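Alkaline serine protease (Pseudoalteromonas sp., PDB 1Y9Z) probably hydrolyses peptide bonds in proteins as a cold-adapted, subtilisin-like serine endopeptidase of an Antarctic bacterium. Local coordinates at residues 267-272 with 299-304. Numbering follows the deposited sequence.
Sequences FSCGNM and KTAGAK
Ala301 CB rests on two side chains of the loop that follows strand 266-268, which meet it from the same side: Cys269 CB at 3.5 Å and Met272 CG at the same 3.5 Å, while the carbonyl O of Gly270 lies close by. The methyl thus packs against the loop 269-272, a worked example of a loop laid on the residue just before a helix-ending glycine. Cys269 keeps SG beside its own backbone N and anti to the carbonyl carbon (chi1 -66°), and that sulfur is bound to Cys260 of the adjoining strand, which fixes the rotation of the side chain whose CB meets the alanine. Met272 bends at chi2 (-64°): its CG leans on the Ala301 methyl, and the end of the chain then leads away from 299-304; the side chain also touches Ala258 and Cys277. Its CB lies alongside the methyl of Ala303, at 3.9 Å from Ala303 CB. The backbone holds the same pair of segments together. Met272 N donates to Ala301 O over 2.9 Å, with an N-H...O angle of 143°, the donor sitting above the carbonyl plane. Beyond it, Ala303 CA offers a C-H...O contact to Met272 O at 3.4 Å. At Gly302, with its positive phi, the helical run ends with two bonds back into the last turn, one of them Gly302 N to Lys299 O, and the chain swings toward strand 305-309. This is the Schellman motif ending helix 291-300, here covered by a disulfide-linked loop at the outer end of the inserted beta-barrel domain, far from the protease active site.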
ATOM      1  N   PHE A 267     -20.064 -21.623  14.076  1.00 31.54           N
ATOM      2  CA  PHE A 267     -18.793 -22.261  13.765  1.00 30.61           C
ATOM      3  C   PHE A 267     -18.730 -23.686  14.297  1.00 30.74           C
ATOM      4  O   PHE A 267     -19.178 -23.966  15.409  1.00 30.91           O
ATOM      5  CB  PHE A 267     -17.628 -21.462  14.356  1.00 28.89           C
ATOM      6  CG  PHE A 267     -17.543 -20.047  13.863  1.00 26.68           C
ATOM      7  CD1 PHE A 267     -18.378 -19.063  14.380  1.00 26.30           C
ATOM      8  CD2 PHE A 267     -16.619 -19.695  12.886  1.00 26.24           C
ATOM      9  CE1 PHE A 267     -18.291 -17.746  13.934  1.00 25.53           C
ATOM     10  CE2 PHE A 267     -16.524 -18.382  12.433  1.00 24.76           C
ATOM     11  CZ  PHE A 267     -17.361 -17.406  12.959  1.00 24.32           C
ATOM     12  N   SER A 268     -18.172 -24.580  13.489  1.00 31.17           N
ATOM     13  CA  SER A 268     -18.017 -25.979  13.867  1.00 32.15           C
ATOM     14  C   SER A 268     -16.521 -26.237  13.995  1.00 32.07           C
ATOM     15  O   SER A 268     -15.921 -26.909  13.157  1.00 32.31           O
ATOM     16  CB  SER A 268     -18.616 -26.891  12.793  1.00 32.98           C
ATOM     17  OG  SER A 268     -18.475 -28.256  13.145  1.00 33.96           O
ATOM     18  N   CYS A 269     -15.925 -25.684  15.048  1.00 32.79           N
ATOM     19  CA  CYS A 269     -14.494 -25.828  15.291  1.00 32.54           C
ATOM     20  C   CYS A 269     -14.112 -27.172  15.898  1.00 32.69           C
ATOM     21  O   CYS A 269     -13.120 -27.784  15.498  1.00 31.90           O
ATOM     22  CB  CYS A 269     -14.003 -24.718  16.223  1.00 32.88           C
ATOM     23  SG  CYS A 269     -14.053 -23.012  15.579  1.00 32.59           S
ATOM     24  N   GLY A 270     -14.897 -27.630  16.866  1.00 32.44           N
ATOM     25  CA  GLY A 270     -14.590 -28.886  17.521  1.00 32.54           C
ATOM     26  C   GLY A 270     -13.467 -28.635  18.508  1.00 32.10           C
ATOM     27  O   GLY A 270     -13.465 -27.615  19.195  1.00 32.04           O
ATOM     28  N   ASN A 271     -12.508 -29.553  18.583  1.00 32.17           N
ATOM     29  CA  ASN A 271     -11.383 -29.388  19.494  1.00 32.27           C
ATOM     30  C   ASN A 271     -10.134 -28.972  18.727  1.00 31.22           C
ATOM     31  O   ASN A 271      -9.521 -29.783  18.032  1.00 31.33           O
ATOM     32  CB  ASN A 271     -11.115 -30.686  20.258  1.00 33.71           C
ATOM     33  CG  ASN A 271      -9.944 -30.565  21.213  1.00 35.52           C
ATOM     34  OD1 ASN A 271      -9.887 -29.644  22.028  1.00 36.42           O
ATOM     35  ND2 ASN A 271      -9.004 -31.499  21.118  1.00 36.95           N
ATOM     36  N   MET A 272      -9.764 -27.701  18.860  1.00 30.37           N
ATOM     37  CA  MET A 272      -8.594 -27.161  18.175  1.00 29.22           C
ATOM     38  C   MET A 272      -7.324 -27.220  19.016  1.00 29.32           C
ATOM     39  O   MET A 272      -6.308 -26.627  18.652  1.00 29.93           O
ATOM     40  CB  MET A 272      -8.853 -25.712  17.754  1.00 27.50           C
ATOM     41  CG  MET A 272      -9.769 -25.558  16.551  1.00 24.88           C
ATOM     42  SD  MET A 272      -9.066 -26.268  15.050  1.00 23.83           S
ATOM     43  CE  MET A 272     -10.514 -26.331  14.001  1.00 23.19           C
ATOM     44  N   LYS A 299      -9.828 -19.526  18.656  1.00 21.97           N
ATOM     45  CA  LYS A 299      -9.187 -19.414  19.963  1.00 23.24           C
ATOM     46  C   LYS A 299      -9.963 -20.151  21.048  1.00 24.21           C
ATOM     47  O   LYS A 299      -9.388 -20.903  21.839  1.00 23.90           O
ATOM     48  CB  LYS A 299      -9.042 -17.941  20.354  1.00 23.08           C
ATOM     49  CG  LYS A 299      -8.381 -17.714  21.707  1.00 23.91           C
ATOM     50  CD  LYS A 299      -6.950 -18.232  21.720  1.00 23.94           C
ATOM     51  CE  LYS A 299      -6.318 -18.090  23.097  1.00 24.85           C
ATOM     52  NZ  LYS A 299      -7.011 -18.927  24.116  1.00 27.06           N
ATOM     53  N   THR A 300     -11.272 -19.927  21.089  1.00 25.10           N
ATOM     54  CA  THR A 300     -12.126 -20.567  22.081  1.00 25.79           C
ATOM     55  C   THR A 300     -12.017 -22.086  21.985  1.00 25.97           C
ATOM     56  O   THR A 300     -12.067 -22.785  22.999  1.00 26.28           O
ATOM     57  CB  THR A 300     -13.599 -20.155  21.885  1.00 25.90           C
ATOM     58  OG1 THR A 300     -13.712 -18.729  21.986  1.00 26.86           O
ATOM     59  CG2 THR A 300     -14.482 -20.800  22.945  1.00 26.32           C
ATOM     60  N   ALA A 301     -11.861 -22.589  20.766  1.00 25.51           N
ATOM     61  CA  ALA A 301     -11.744 -24.024  20.538  1.00 25.56           C
ATOM     62  C   ALA A 301     -10.399 -24.559  21.027  1.00 25.39           C
ATOM     63  O   ALA A 301     -10.174 -25.769  21.036  1.00 25.51           O
ATOM     64  CB  ALA A 301     -11.923 -24.334  19.057  1.00 26.07           C
ATOM     65  N   GLY A 302      -9.510 -23.650  21.422  1.00 25.09           N
ATOM     66  CA  GLY A 302      -8.204 -24.049  21.924  1.00 24.08           C
ATOM     67  C   GLY A 302      -7.064 -24.032  20.919  1.00 23.11           C
ATOM     68  O   GLY A 302      -6.011 -24.622  21.164  1.00 23.83           O
ATOM     69  N   ALA A 303      -7.256 -23.347  19.796  1.00 22.00           N
ATOM     70  CA  ALA A 303      -6.232 -23.272  18.757  1.00 21.14           C
ATOM     71  C   ALA A 303      -4.912 -22.673  19.240  1.00 20.48           C
ATOM     72  O   ALA A 303      -4.897 -21.756  20.061  1.00 20.33           O
ATOM     73  CB  ALA A 303      -6.759 -22.467  17.571  1.00 21.51           C
ATOM     74  N   LYS A 304      -3.807 -23.201  18.719  1.00 20.68           N
ATOM     75  CA  LYS A 304      -2.472 -22.717  19.068  1.00 20.77           C
ATOM     76  C   LYS A 304      -2.079 -21.583  18.128  1.00 20.31           C
ATOM     77  O   LYS A 304      -1.349 -20.667  18.508  1.00 19.84           O
ATOM     78  CB  LYS A 304      -1.440 -23.842  18.952  1.00 22.52           C
ATOM     79  CG  LYS A 304      -1.564 -24.928  20.005  1.00 25.40           C
ATOM     80  CD  LYS A 304      -0.512 -26.011  19.803  1.00 27.94           C
ATOM     81  CE  LYS A 304       0.900 -25.465  19.920  1.00 29.29           C
ATOM     82  NZ  LYS A 304       1.911 -26.542  19.723  1.00 31.49           N
TER